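Local coordinates for protein Agap007691-pb (Anopheles gambiae, PDB 5C98) that probably acts as a serpin-type serine protease inhibitor, although its actual function is not established, at residues 215-220 against 264-268; 272-278 against 344-350; 278-282 against 327-331; 353-357 against 368-373. One frame throughout, in Å; residues are numbered along the deposited sequence. Where two conformers were deposited one is given.

Interaction 1. Residues 215-220 against 264-268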
loop_
_atom_site.group_PDB
_atom_site.type_symbol
_atom_site.label_atom_id
_atom_site.label_comp_id
_atom_site.label_asym_id
_atom_site.label_seq_id
_atom_site.Cartn_x
_atom_site.Cartn_y
_atom_site.Cartn_z
ATOM N N ARG A 215 3.246 -4.472 22.856
ATOM C CA ARG A 215 4.633 -4.754 22.520
ATOM C C ARG A 215 5.350 -3.461 22.129
ATOM O O ARG A 215 4.867 -2.684 21.297
ATOM C CB ARG A 215 4.667 -5.749 21.365
ATOM C CG ARG A 215 4.268 -7.152 21.793
ATOM C CD ARG A 215 4.038 -8.091 20.638
ATOM N NE ARG A 215 5.238 -8.393 19.869
ATOM C CZ ARG A 215 6.215 -9.198 20.282
ATOM N NH1 ARG A 215 6.174 -9.750 21.493
ATOM N NH2 ARG A 215 7.251 -9.438 19.485
ATOM N N ARG A 216 6.514 -3.233 22.727
ATOM C CA ARG A 216 7.227 -1.981 22.561
ATOM C C ARG A 216 8.722 -2.248 22.640
ATOM O O ARG A 216 9.167 -3.244 23.220
ATOM C CB ARG A 216 6.829 -0.984 23.649
ATOM C CG ARG A 216 7.317 -1.338 25.072
ATOM C CD ARG A 216 8.702 -0.803 25.384
ATOM N NE ARG A 216 9.125 -1.153 26.742
ATOM C CZ ARG A 216 9.703 -2.307 27.076
ATOM N NH1 ARG A 216 9.957 -3.231 26.158
ATOM N NH2 ARG A 216 10.048 -2.535 28.331
ATOM N N CYS A 217 9.497 -1.342 22.059
ATOM C CA CYS A 217 10.934 -1.324 22.295
ATOM C C CYS A 217 11.504 0.035 21.927
ATOM O O CYS A 217 10.857 0.862 21.282
ATOM C CB CYS A 217 11.664 -2.429 21.530
ATOM S SG CYS A 217 11.593 -2.287 19.731
ATOM N N LEU A 218 12.709 0.279 22.405
ATOM C CA LEU A 218 13.523 1.349 21.878
ATOM C C LEU A 218 14.420 0.769 20.800
ATOM O O LEU A 218 14.789 -0.408 20.843
ATOM C CB LEU A 218 14.398 1.933 22.982
ATOM C CG LEU A 218 13.721 2.544 24.198
ATOM C CD1 LEU A 218 14.769 3.131 25.165
ATOM C CD2 LEU A 218 12.741 3.609 23.772
ATOM N N HIS A 219 14.773 1.591 19.818
ATOM C CA HIS A 219 15.755 1.187 18.811
ATOM C C HIS A 219 16.770 2.320 18.691
ATOM O O HIS A 219 16.550 3.302 17.978
ATOM C CB HIS A 219 15.143 0.800 17.463
ATOM C CG HIS A 219 16.064 -0.035 16.638
ATOM N ND1 HIS A 219 17.302 0.412 16.228
ATOM C CD2 HIS A 219 15.963 -1.313 16.202
ATOM C CE1 HIS A 219 17.910 -0.545 15.550
ATOM N NE2 HIS A 219 17.120 -1.603 15.523
ATOM N N ASN A 220 17.884 2.208 19.421
ATOM C CA ASN A 220 18.794 3.341 19.485
ATOM C C ASN A 220 19.504 3.550 18.155
ATOM O O ASN A 220 19.824 4.686 17.814
ATOM C CB ASN A 220 19.808 3.211 20.632
ATOM C CG ASN A 220 19.221 3.516 22.009
ATOM O OD1 ASN A 220 18.142 4.100 22.159
ATOM N ND2 ASN A 220 19.971 3.142 23.037
ATOM N N GLN A 264 15.400 -7.031 14.047
ATOM C CA GLN A 264 15.857 -6.641 15.382
ATOM C C GLN A 264 14.691 -6.182 16.241
ATOM O O GLN A 264 14.619 -6.497 17.434
ATOM C CB GLN A 264 16.846 -5.481 15.280
ATOM C CG GLN A 264 18.184 -5.846 14.698
ATOM C CD GLN A 264 19.101 -4.646 14.583
ATOM O OE1 GLN A 264 18.691 -3.581 14.124
ATOM N NE2 GLN A 264 20.341 -4.804 15.024
ATOM N N ILE A 265 13.789 -5.408 15.655
ATOM C CA ILE A 265 12.587 -5.006 16.364
ATOM C C ILE A 265 11.811 -6.230 16.829
ATOM O O ILE A 265 11.418 -6.321 17.996
ATOM C CB ILE A 265 11.736 -4.105 15.456
ATOM C CG1 ILE A 265 12.381 -2.722 15.351
ATOM C CG2 ILE A 265 10.303 -3.952 15.982
ATOM C CD1 ILE A 265 11.840 -1.887 14.240
ATOM N N ASP A 266 11.588 -7.193 15.924
ATOM C CA ASP A 266 10.845 -8.391 16.312
ATOM C C ASP A 266 11.502 -9.113 17.490
ATOM O O ASP A 266 10.800 -9.668 18.337
ATOM C CB ASP A 266 10.690 -9.324 15.112
ATOM C CG ASP A 266 9.657 -8.826 14.113
ATOM O OD1 ASP A 266 8.801 -8.007 14.505
ATOM O OD2 ASP A 266 9.701 -9.264 12.947
ATOM N N GLU A 267 12.832 -9.083 17.588
ATOM C CA GLU A 267 13.522 -9.762 18.682
ATOM C C GLU A 267 13.439 -8.978 19.986
ATOM O O GLU A 267 13.512 -9.570 21.075
ATOM C CB GLU A 267 14.998 -9.942 18.325
ATOM C CG GLU A 267 15.246 -10.732 17.058
ATOM N N ARG A 268 13.322 -7.657 19.898
ATOM C CA ARG A 268 13.370 -6.773 21.054
ATOM C C ARG A 268 12.006 -6.421 21.617
ATOM O O ARG A 268 11.918 -6.054 22.794
ATOM C CB ARG A 268 14.062 -5.458 20.683
ATOM C CG ARG A 268 15.522 -5.614 20.322
ATOM C CD ARG A 268 16.113 -4.310 19.871
ATOM N NE ARG A 268 17.341 -4.508 19.111
ATOM C CZ ARG A 268 18.162 -3.525 18.760
ATOM N NH1 ARG A 268 17.893 -2.276 19.124
ATOM N NH2 ARG A 268 19.256 -3.792 18.057
HETATM O O HOH W 1 9.956 -10.262 20.872
HETATM O O HOH W 2 7.218 -8.977 16.471
#
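His219 of strand 204-219 is held by two polar residues of helix 259-268: Gln264 at the edge of its imidazole and Arg268 over a face. NE2 of His219 donates to OE1 of Gln264 at 2.9 Å; the oxygen lies in the ring plane, but the N-H reaches it from 52° out of the amide's carbonyl plane. The extended Arg268 chain lays its guanidinium flat on the imidazole, centres 4.2 Å apart and planes only 13° off parallel, with NH1 of Arg268 3.6 Å from CD2 of His219. This stacked end is the tight part. Next to it Cys217, whose CB points at the helix, packs against the root of the same arginine, CB of Cys217 being 4.0 Å from CB of Arg268, while its SG reaches CG2 of Ile265 at 4.3 Å. Val226 of strand 224-230 adds apolar cover to Cys217 and Ile265.

The other end is loose and watery. The guanidinium of Arg215 does not touch the carboxylate of Asp266, its NH2 standing 5.4 Å from OD1. Two waters bridge instead: each accepts from Arg215 NH2, one passing a bond to the backbone O of Asp266 and the other to its OD1. The firmer partner of Asp266 is Arg359, through a salt bridge.

ND1 of His219 is bonded to the backbone N of Leu222, which leaves NE2 as the protonated nitrogen. With the arginine's charge over its face, the imidazole is probably neutral, and both its tautomer and its rotation are fixed.

Interaction 2. Residues 272-278 against 344-350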
loop_
_atom_site.group_PDB
_atom_site.type_symbol
_atom_site.label_atom_id
_atom_site.label_comp_id
_atom_site.label_asym_id
_atom_site.label_seq_id
_atom_site.Cartn_x
_atom_site.Cartn_y
_atom_site.Cartn_z
ATOM N N CYS A 272 4.306 -4.450 27.396
ATOM C CA CYS A 272 4.594 -3.548 28.492
ATOM C C CYS A 272 3.438 -2.571 28.625
ATOM O O CYS A 272 2.908 -2.100 27.624
ATOM C CB CYS A 272 5.895 -2.816 28.162
ATOM S SG CYS A 272 6.361 -1.607 29.341
ATOM N N TRP A 273 3.031 -2.288 29.860
ATOM C CA TRP A 273 1.984 -1.298 30.067
ATOM C C TRP A 273 2.505 0.061 29.614
ATOM O O TRP A 273 3.524 0.542 30.125
ATOM C CB TRP A 273 1.548 -1.274 31.528
ATOM C CG TRP A 273 0.571 -2.378 31.841
ATOM C CD1 TRP A 273 0.775 -3.457 32.656
ATOM C CD2 TRP A 273 -0.756 -2.514 31.320
ATOM N NE1 TRP A 273 -0.347 -4.248 32.680
ATOM C CE2 TRP A 273 -1.302 -3.693 31.869
ATOM C CE3 TRP A 273 -1.540 -1.750 30.449
ATOM C CZ2 TRP A 273 -2.595 -4.125 31.576
ATOM C CZ3 TRP A 273 -2.822 -2.180 30.157
ATOM C CH2 TRP A 273 -3.338 -3.357 30.718
ATOM N N THR A 274 1.830 0.649 28.623
ATOM C CA THR A 274 2.335 1.827 27.925
ATOM C C THR A 274 1.299 2.929 27.944
ATOM O O THR A 274 0.131 2.695 27.626
ATOM C CB THR A 274 2.635 1.472 26.470
ATOM O OG1 THR A 274 3.649 0.467 26.432
ATOM C CG2 THR A 274 3.106 2.705 25.659
ATOM N N ASP A 275 1.732 4.138 28.293
ATOM C CA ASP A 275 0.882 5.310 28.168
ATOM C C ASP A 275 0.990 5.781 26.728
ATOM O O ASP A 275 2.033 6.291 26.301
ATOM C CB ASP A 275 1.292 6.413 29.135
ATOM C CG ASP A 275 0.261 7.498 29.194
ATOM O OD1 ASP A 275 0.333 8.416 28.373
ATOM O OD2 ASP A 275 -0.669 7.392 30.026
ATOM N N LEU A 276 -0.078 5.542 25.977
ATOM C CA LEU A 276 -0.084 5.687 24.532
ATOM C C LEU A 276 -0.944 6.876 24.135
ATOM O O LEU A 276 -2.095 6.985 24.564
ATOM C CB LEU A 276 -0.637 4.396 23.919
ATOM C CG LEU A 276 -0.749 4.255 22.404
ATOM C CD1 LEU A 276 0.597 4.334 21.760
ATOM C CD2 LEU A 276 -1.410 2.940 22.078
ATOM N N LYS A 277 -0.391 7.745 23.292
ATOM C CA LYS A 277 -1.120 8.832 22.673
ATOM C C LYS A 277 -0.856 8.795 21.183
ATOM O O LYS A 277 0.281 8.611 20.761
ATOM C CB LYS A 277 -0.738 10.184 23.237
ATOM C CG LYS A 277 -1.170 10.347 24.674
ATOM C CD LYS A 277 -0.882 11.743 25.129
ATOM C CE LYS A 277 -1.617 12.101 26.397
ATOM N NZ LYS A 277 -1.529 13.568 26.644
ATOM N N LEU A 278 -1.927 8.954 20.397
ATOM C CA LEU A 278 -1.851 8.822 18.939
ATOM C C LEU A 278 -2.948 9.715 18.381
ATOM O O LEU A 278 -4.066 9.678 18.898
ATOM C CB LEU A 278 -2.145 7.361 18.554
ATOM C CG LEU A 278 -2.006 6.871 17.118
ATOM C CD1 LEU A 278 -0.542 6.724 16.739
ATOM C CD2 LEU A 278 -2.705 5.527 16.931
ATOM N N SER A 344 1.841 2.012 34.331
ATOM C CA SER A 344 2.486 2.067 33.020
ATOM C C SER A 344 3.999 2.248 33.155
ATOM O O SER A 344 4.472 2.986 34.016
ATOM C CB SER A 344 1.896 3.195 32.165
ATOM O OG SER A 344 2.849 4.220 31.953
ATOM N N GLU A 345 4.745 1.566 32.285
ATOM C CA GLU A 345 6.203 1.510 32.350
ATOM C C GLU A 345 6.884 2.005 31.077
ATOM O O GLU A 345 8.105 1.855 30.934
ATOM C CB GLU A 345 6.641 0.074 32.617
ATOM C CG GLU A 345 6.066 -0.507 33.884
ATOM C CD GLU A 345 6.666 -1.852 34.229
ATOM O OE1 GLU A 345 6.718 -2.721 33.335
ATOM O OE2 GLU A 345 7.090 -2.033 35.393
ATOM N N PHE A 346 6.131 2.580 30.144
ATOM C CA PHE A 346 6.676 3.082 28.893
ATOM C C PHE A 346 5.734 4.192 28.466
ATOM O O PHE A 346 4.530 4.103 28.708
ATOM C CB PHE A 346 6.742 1.960 27.843
ATOM C CG PHE A 346 7.457 2.342 26.575
ATOM C CD1 PHE A 346 8.773 2.758 26.603
ATOM C CD2 PHE A 346 6.820 2.242 25.346
ATOM C CE1 PHE A 346 9.433 3.100 25.448
ATOM C CE2 PHE A 346 7.484 2.581 24.175
ATOM C CZ PHE A 346 8.791 3.008 24.232
ATOM N N GLU A 347 6.282 5.269 27.911
ATOM C CA GLU A 347 5.483 6.318 27.306
ATOM C C GLU A 347 5.721 6.293 25.813
ATOM O O GLU A 347 6.870 6.202 25.351
ATOM C CB GLU A 347 5.780 7.712 27.886
ATOM C CG GLU A 347 5.073 7.946 29.234
ATOM C CD GLU A 347 5.109 9.388 29.748
ATOM O OE1 GLU A 347 4.849 9.566 30.957
ATOM O OE2 GLU A 347 5.365 10.333 28.968
ATOM N N PHE A 348 4.631 6.365 25.061
ATOM C CA PHE A 348 4.710 6.485 23.602
ATOM C C PHE A 348 3.680 7.522 23.197
ATOM O O PHE A 348 2.515 7.207 22.991
ATOM C CB PHE A 348 4.447 5.140 22.935
ATOM C CG PHE A 348 4.683 5.136 21.449
ATOM C CD1 PHE A 348 3.681 5.463 20.555
ATOM C CD2 PHE A 348 5.917 4.741 20.957
ATOM C CE1 PHE A 348 3.914 5.396 19.208
ATOM C CE2 PHE A 348 6.149 4.695 19.619
ATOM C CZ PHE A 348 5.148 5.010 18.739
ATOM N N HIS A 349 4.121 8.758 23.078
ATOM C CA HIS A 349 3.264 9.890 22.742
ATOM C C HIS A 349 3.615 10.343 21.336
ATOM O O HIS A 349 4.588 11.069 21.124
ATOM C CB HIS A 349 3.424 10.989 23.780
ATOM C CG HIS A 349 2.857 10.625 25.106
ATOM N ND1 HIS A 349 2.911 11.465 26.196
ATOM C CD2 HIS A 349 2.238 9.499 25.534
ATOM C CE1 HIS A 349 2.326 10.885 27.226
ATOM N NE2 HIS A 349 1.912 9.689 26.850
ATOM N N ALA A 350 2.836 9.875 20.371
ATOM C CA ALA A 350 3.117 10.117 18.960
ATOM C C ALA A 350 2.525 11.472 18.589
ATOM O O ALA A 350 1.418 11.579 18.058
ATOM C CB ALA A 350 2.569 8.985 18.104
HETATM O O HOH W 3 4.186 -3.452 32.049
#
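Asp275 and Lys277 share a ladder of parallel-strand bonds with segment 344-350. Asp275 N donates to Phe346 O (2.8 Å) and Asp275 O accepts from Phe348 N (2.9 Å); Lys277 N donates to Phe348 O (3.0 Å) and Lys277 O accepts from Ala350 N (2.9 Å). At the ladder's start Trp273 O takes a straight bond from Glu345 N at 2.7 Å and a weak one from Phe346 N; water links Trp273 N to Glu345 OE1. OG1 of Thr274 bonds Cys272 O.

Beside the ladder, NE2 of His349 donates to the anti lone pair of Asp275 OD1 at 2.5 Å, so short that the exact length is doubtful; carboxylate and ring planes are 62° apart. OD2 of Asp275 is bonded to His209, so two imidazoles probably stabilise the carboxylate charge. CD of Lys277 lies 3.7 Å above the centre of the His349 ring in a CH-pi contact, and NZ of Lys277 salt-bridges Glu193.

On the other face the Leu276 and Phe348 side chains lie side by side, CD1 to CD1 at 3.5 Å, and Phe346 meets Arg216 in a cation-pi contact. Such parallel pairing is typical of serpin sheet C, where the strand following the reactive-centre loop lies along its neighbour.

Interaction 3. Residues 278-282 against 327-331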
loop_
_atom_site.group_PDB
_atom_site.type_symbol
_atom_site.label_atom_id
_atom_site.label_comp_id
_atom_site.label_asym_id
_atom_site.label_seq_id
_atom_site.Cartn_x
_atom_site.Cartn_y
_atom_site.Cartn_z
ATOM N N LEU A 278 -1.927 8.954 20.397
ATOM C CA LEU A 278 -1.851 8.822 18.939
ATOM C C LEU A 278 -2.948 9.715 18.381
ATOM O O LEU A 278 -4.066 9.678 18.898
ATOM C CB LEU A 278 -2.145 7.361 18.554
ATOM C CG LEU A 278 -2.006 6.871 17.118
ATOM C CD1 LEU A 278 -0.542 6.724 16.739
ATOM C CD2 LEU A 278 -2.705 5.527 16.931
ATOM N N PRO A 279 -2.703 10.510 17.341
ATOM C CA PRO A 279 -3.833 11.204 16.709
ATOM C C PRO A 279 -4.864 10.219 16.178
ATOM O O PRO A 279 -4.532 9.119 15.731
ATOM C CB PRO A 279 -3.181 12.001 15.571
ATOM C CG PRO A 279 -1.904 11.317 15.313
ATOM C CD PRO A 279 -1.446 10.737 16.609
ATOM N N LYS A 280 -6.139 10.618 16.250
ATOM C CA LYS A 280 -7.204 9.886 15.567
ATOM C C LYS A 280 -7.075 10.257 14.098
ATOM O O LYS A 280 -7.545 11.309 13.675
ATOM C CB LYS A 280 -8.564 10.285 16.132
ATOM C CG LYS A 280 -9.696 9.434 15.638
ATOM C CD LYS A 280 -11.034 9.941 16.155
ATOM C CE LYS A 280 -12.183 9.297 15.400
ATOM N NZ LYS A 280 -12.662 8.051 16.051
ATOM N N PHE A 281 -6.417 9.412 13.303
ATOM C CA PHE A 281 -5.990 9.816 11.978
ATOM C C PHE A 281 -6.449 8.810 10.941
ATOM O O PHE A 281 -6.815 7.668 11.243
ATOM C CB PHE A 281 -4.440 10.000 11.860
ATOM C CG PHE A 281 -3.657 8.715 11.748
ATOM C CD1 PHE A 281 -3.322 7.957 12.862
ATOM C CD2 PHE A 281 -3.235 8.252 10.508
ATOM C CE1 PHE A 281 -2.615 6.785 12.764
ATOM C CE2 PHE A 281 -2.500 7.056 10.400
ATOM C CZ PHE A 281 -2.205 6.318 11.516
ATOM N N PHE A 282 -6.422 9.271 9.704
ATOM C CA PHE A 282 -6.520 8.378 8.568
ATOM C C PHE A 282 -5.526 8.859 7.527
ATOM O O PHE A 282 -5.045 9.999 7.565
ATOM C CB PHE A 282 -7.927 8.357 7.991
ATOM C CG PHE A 282 -8.264 9.582 7.215
ATOM C CD1 PHE A 282 -8.669 10.733 7.853
ATOM C CD2 PHE A 282 -8.156 9.574 5.829
ATOM C CE1 PHE A 282 -8.981 11.861 7.125
ATOM C CE2 PHE A 282 -8.445 10.694 5.096
ATOM C CZ PHE A 282 -8.865 11.849 5.752
ATOM N N LEU A 327 -6.172 3.680 5.292
ATOM C CA LEU A 327 -6.003 3.208 6.660
ATOM C C LEU A 327 -6.616 4.248 7.583
ATOM O O LEU A 327 -6.442 5.442 7.359
ATOM C CB LEU A 327 -4.511 3.086 7.007
ATOM C CG LEU A 327 -4.180 2.823 8.476
ATOM C CD1 LEU A 327 -4.637 1.423 8.928
ATOM C CD2 LEU A 327 -2.709 2.970 8.704
ATOM N N ALA A 328 -7.312 3.807 8.636
ATOM C CA ALA A 328 -7.781 4.719 9.677
ATOM C C ALA A 328 -7.638 4.042 11.039
ATOM O O ALA A 328 -7.563 2.812 11.127
ATOM C CB ALA A 328 -9.212 5.146 9.405
ATOM N N VAL A 329 -7.505 4.845 12.096
ATOM C CA VAL A 329 -7.537 4.314 13.457
ATOM C C VAL A 329 -8.625 5.027 14.256
ATOM O O VAL A 329 -9.024 6.144 13.928
ATOM C CB VAL A 329 -6.176 4.367 14.187
ATOM C CG1 VAL A 329 -5.165 3.435 13.529
ATOM C CG2 VAL A 329 -5.646 5.796 14.249
ATOM N N SER A 330 -9.141 4.350 15.276
ATOM C CA SER A 330 -10.247 4.886 16.065
ATOM C C SER A 330 -10.275 4.175 17.414
ATOM O O SER A 330 -9.454 3.300 17.694
ATOM C CB SER A 330 -11.569 4.711 15.301
ATOM O OG SER A 330 -12.635 5.397 15.942
ATOM N N GLU A 331 -11.234 4.563 18.260
ATOM C CA GLU A 331 -11.332 4.030 19.612
ATOM C C GLU A 331 -12.058 2.679 19.637
ATOM O O GLU A 331 -12.773 2.307 18.704
ATOM C CB GLU A 331 -12.075 5.041 20.506
ATOM C CG GLU A 331 -11.364 6.396 20.661
ATOM C CD GLU A 331 -11.880 7.461 19.715
ATOM O OE1 GLU A 331 -12.458 7.098 18.669
ATOM O OE2 GLU A 331 -11.731 8.667 20.022
#
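Phe282 and Ala328 form an antiparallel, non-hydrogen-bonded pair with their CA atoms 4.0 Å apart, and from there the two chains splay until Lys280 and Ser330 face each other more widely. This is the end of strand pairing in serpin sheet A, where strand 320-328 gives way to the base of the reactive-centre loop. One backbone bond ties the opening, Val329 N to Phe281 O at 3.0 Å, with the donor nearly along the C=O axis; Phe282 CA also comes to 3.2 Å from Leu327 O.

Val329 is the main apolar wedge. Its CG2 branch, set between the backbone N and the carbonyl carbon (chi1 -66° for CG1), comes obliquely to the Phe281 ring, 3.5 Å from CD1, and also reaches CD2 of Leu278 at 4.0 Å. The Phe281 ring carries on into the core, meeting Phe354 edge-to-face. At the exposed side Phe282 and Ala328 touch only near the backbone, Phe282 CB lying 3.7 Å from Ala328 CB while the phenyl ring turns outward.

The polar grip is at the loop end. Lys280 runs extended along its chain and bends at chi4 (91°), which brings NZ to a hydroxyl and a carboxylate together. Glu331 has a second partner in Thr190, whose hydroxyl bonds its OE2. Its pairing with Lys280 probably matches the lysine-glutamate salt bridge known at the same place in antitrypsin. NZ of Lys280 donates to OG of Ser330 at 2.7 Å and to OE1 of Glu331 at 2.8 Å, met on the syn side 24° out of the carboxylate plane.

Interaction 4. Residues 353-357 against 368-373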
loop_
_atom_site.group_PDB
_atom_site.type_symbol
_atom_site.label_atom_id
_atom_site.label_comp_id
_atom_site.label_asym_id
_atom_site.label_seq_id
_atom_site.Cartn_x
_atom_site.Cartn_y
_atom_site.Cartn_z
ATOM N N PRO A 353 5.739 13.608 13.520
ATOM C CA PRO A 353 5.578 12.704 12.377
ATOM C C PRO A 353 6.133 11.325 12.635
ATOM O O PRO A 353 7.214 11.160 13.216
ATOM C CB PRO A 353 6.343 13.411 11.258
ATOM C CG PRO A 353 6.159 14.878 11.617
ATOM C CD PRO A 353 6.264 14.924 13.108
ATOM N N PHE A 354 5.401 10.322 12.161
ATOM C CA PHE A 354 5.778 8.943 12.390
ATOM C C PHE A 354 5.545 8.127 11.129
ATOM O O PHE A 354 4.795 8.528 10.227
ATOM C CB PHE A 354 5.016 8.345 13.589
ATOM C CG PHE A 354 3.504 8.375 13.462
ATOM C CD1 PHE A 354 2.812 7.387 12.811
ATOM C CD2 PHE A 354 2.787 9.405 14.039
ATOM C CE1 PHE A 354 1.401 7.449 12.733
ATOM C CE2 PHE A 354 1.397 9.481 13.969
ATOM C CZ PHE A 354 0.704 8.491 13.330
ATOM N N MET A 355 6.212 6.986 11.075
ATOM C CA MET A 355 6.044 5.992 10.027
ATOM C C MET A 355 5.246 4.820 10.595
ATOM O O MET A 355 5.339 4.496 11.787
ATOM C CB MET A 355 7.425 5.499 9.547
ATOM C CG MET A 355 7.415 4.352 8.550
ATOM S SD MET A 355 9.153 4.029 8.094
ATOM C CE MET A 355 8.902 2.686 6.937
ATOM N N PHE A 356 4.457 4.176 9.734
ATOM C CA PHE A 356 3.720 2.992 10.136
ATOM C C PHE A 356 3.905 1.880 9.114
ATOM O O PHE A 356 4.116 2.126 7.926
ATOM C CB PHE A 356 2.223 3.302 10.359
ATOM C CG PHE A 356 1.516 3.815 9.154
ATOM C CD1 PHE A 356 1.019 2.958 8.196
ATOM C CD2 PHE A 356 1.322 5.180 8.996
ATOM C CE1 PHE A 356 0.356 3.467 7.063
ATOM C CE2 PHE A 356 0.655 5.682 7.892
ATOM C CZ PHE A 356 0.182 4.837 6.928
ATOM N N LEU A 357 3.833 0.642 9.587
ATOM C CA LEU A 357 3.919 -0.553 8.748
ATOM C C LEU A 357 2.804 -1.492 9.167
ATOM O O LEU A 357 2.720 -1.866 10.343
ATOM C CB LEU A 357 5.266 -1.273 8.897
ATOM C CG LEU A 357 6.473 -0.405 8.568
ATOM C CD1 LEU A 357 6.980 0.302 9.834
ATOM C CD2 LEU A 357 7.542 -1.245 7.990
ATOM N N GLN A 368 1.326 -2.877 3.903
ATOM C CA GLN A 368 1.048 -1.473 3.636
ATOM C C GLN A 368 2.046 -0.701 4.478
ATOM O O GLN A 368 2.382 -1.127 5.583
ATOM C CB GLN A 368 -0.378 -1.086 4.056
ATOM C CG GLN A 368 -0.898 0.143 3.386
ATOM C CD GLN A 368 -2.219 0.606 4.007
ATOM O OE1 GLN A 368 -2.228 1.005 5.170
ATOM N NE2 GLN A 368 -3.289 0.591 3.247
ATOM N N VAL A 369 2.542 0.421 3.956
ATOM C CA VAL A 369 3.519 1.238 4.667
ATOM C C VAL A 369 3.219 2.695 4.367
ATOM O O VAL A 369 2.726 3.034 3.298
ATOM C CB VAL A 369 4.946 0.806 4.245
ATOM C CG1 VAL A 369 5.136 0.946 2.757
ATOM C CG2 VAL A 369 5.992 1.574 5.009
ATOM N N GLY A 370 3.522 3.571 5.310
ATOM C CA GLY A 370 3.211 4.966 5.095
ATOM C C GLY A 370 3.730 5.828 6.213
ATOM O O GLY A 370 4.517 5.387 7.059
ATOM N N ASN A 371 3.323 7.095 6.163
ATOM C CA ASN A 371 3.721 8.069 7.167
ATOM C C ASN A 371 2.588 9.049 7.388
ATOM O O ASN A 371 1.756 9.273 6.505
ATOM C CB ASN A 371 4.990 8.814 6.753
ATOM C CG ASN A 371 4.775 9.725 5.576
ATOM O OD1 ASN A 371 4.760 9.278 4.443
ATOM N ND2 ASN A 371 4.646 11.023 5.833
ATOM N N PHE A 372 2.556 9.609 8.597
ATOM C CA PHE A 372 1.627 10.651 8.980
ATOM C C PHE A 372 2.445 11.836 9.466
ATOM O O PHE A 372 3.061 11.793 10.537
ATOM C CB PHE A 372 0.653 10.138 10.043
ATOM C CG PHE A 372 -0.423 11.112 10.356
ATOM C CD1 PHE A 372 -1.420 11.328 9.448
ATOM C CD2 PHE A 372 -0.398 11.867 11.519
ATOM C CE1 PHE A 372 -2.421 12.270 9.689
ATOM C CE2 PHE A 372 -1.404 12.803 11.769
ATOM C CZ PHE A 372 -2.382 13.008 10.870
ATOM N N SER A 373 2.457 12.897 8.652
ATOM C CA SER A 373 3.299 14.063 8.850
ATOM C C SER A 373 2.595 15.390 8.644
ATOM O O SER A 373 3.069 16.391 9.186
ATOM C CB SER A 373 4.465 14.019 7.876
ATOM O OG SER A 373 5.179 12.826 8.068
#
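Phe354 and Phe356 pair with Phe372 and Gly370 in an antiparallel beta hairpin, strands 354-360 and 366-372, which belongs to the buried sheet B of the serpin fold. Its backbone bonds come as two reciprocal pairs: Phe354 N to Phe372 O at 3.2 Å with Phe372 N to Phe354 O at 3.0 Å, and Phe356 N to Gly370 O at 2.9 Å with Gly370 N to Phe356 O at 3.0 Å. Between these rungs, CA-H groups such as those of Met355 and Asn371 lean on carbonyl oxygens.

CH-pi contacts carry one face. Both phenylalanines of strand 354-360 hold CG between backbone N and carbonyl carbon (chi1 58° and 61°), tipping their rings across the partner strand. Phe356 lies over Gly370, whose CA is 3.8 Å from the ring centroid; the missing side chain leaves room for the ring. Phe354 receives CB of Phe372 over its face, 4.0 Å from the centroid, and the two rings meet obliquely.

Apolar packing fills the opposite face, where CE of Met355 meets CG2 of Val369 at 3.7 Å, with Phe29 of helix 15-32 against both residues.

Polar side chains are few. OE1 of Gln368 is buried with no hydrogen-bonding partner, although its NE2 donates to Tyr326 O. Asn371 ND2 is engaged twice, with Cys37 O and with OG of Ser373, 2.9 Å away and close to the amide plane.

Overall arrangement
Interaction 1 comes first, closing a loop of 43 residues that brings helix 259-268 back onto strand 204-219. Strand 270-287 follows that helix directly and serves both of the next contacts: its first half closes the long loop of interaction 2 with strand 346-349, and interaction 3, with strand 320-328, is nested inside that loop. Leu278 belongs to both. Interaction 4, a short hairpin, opens after interaction 2 has closed, so nothing crosses. Phe346 of interaction 2 packs on Arg216 and Leu218 of interaction 1. Interactions 3 and 4 meet through Phe281 and Leu327, which join the end of the sheet A pairing to the hairpin of the core.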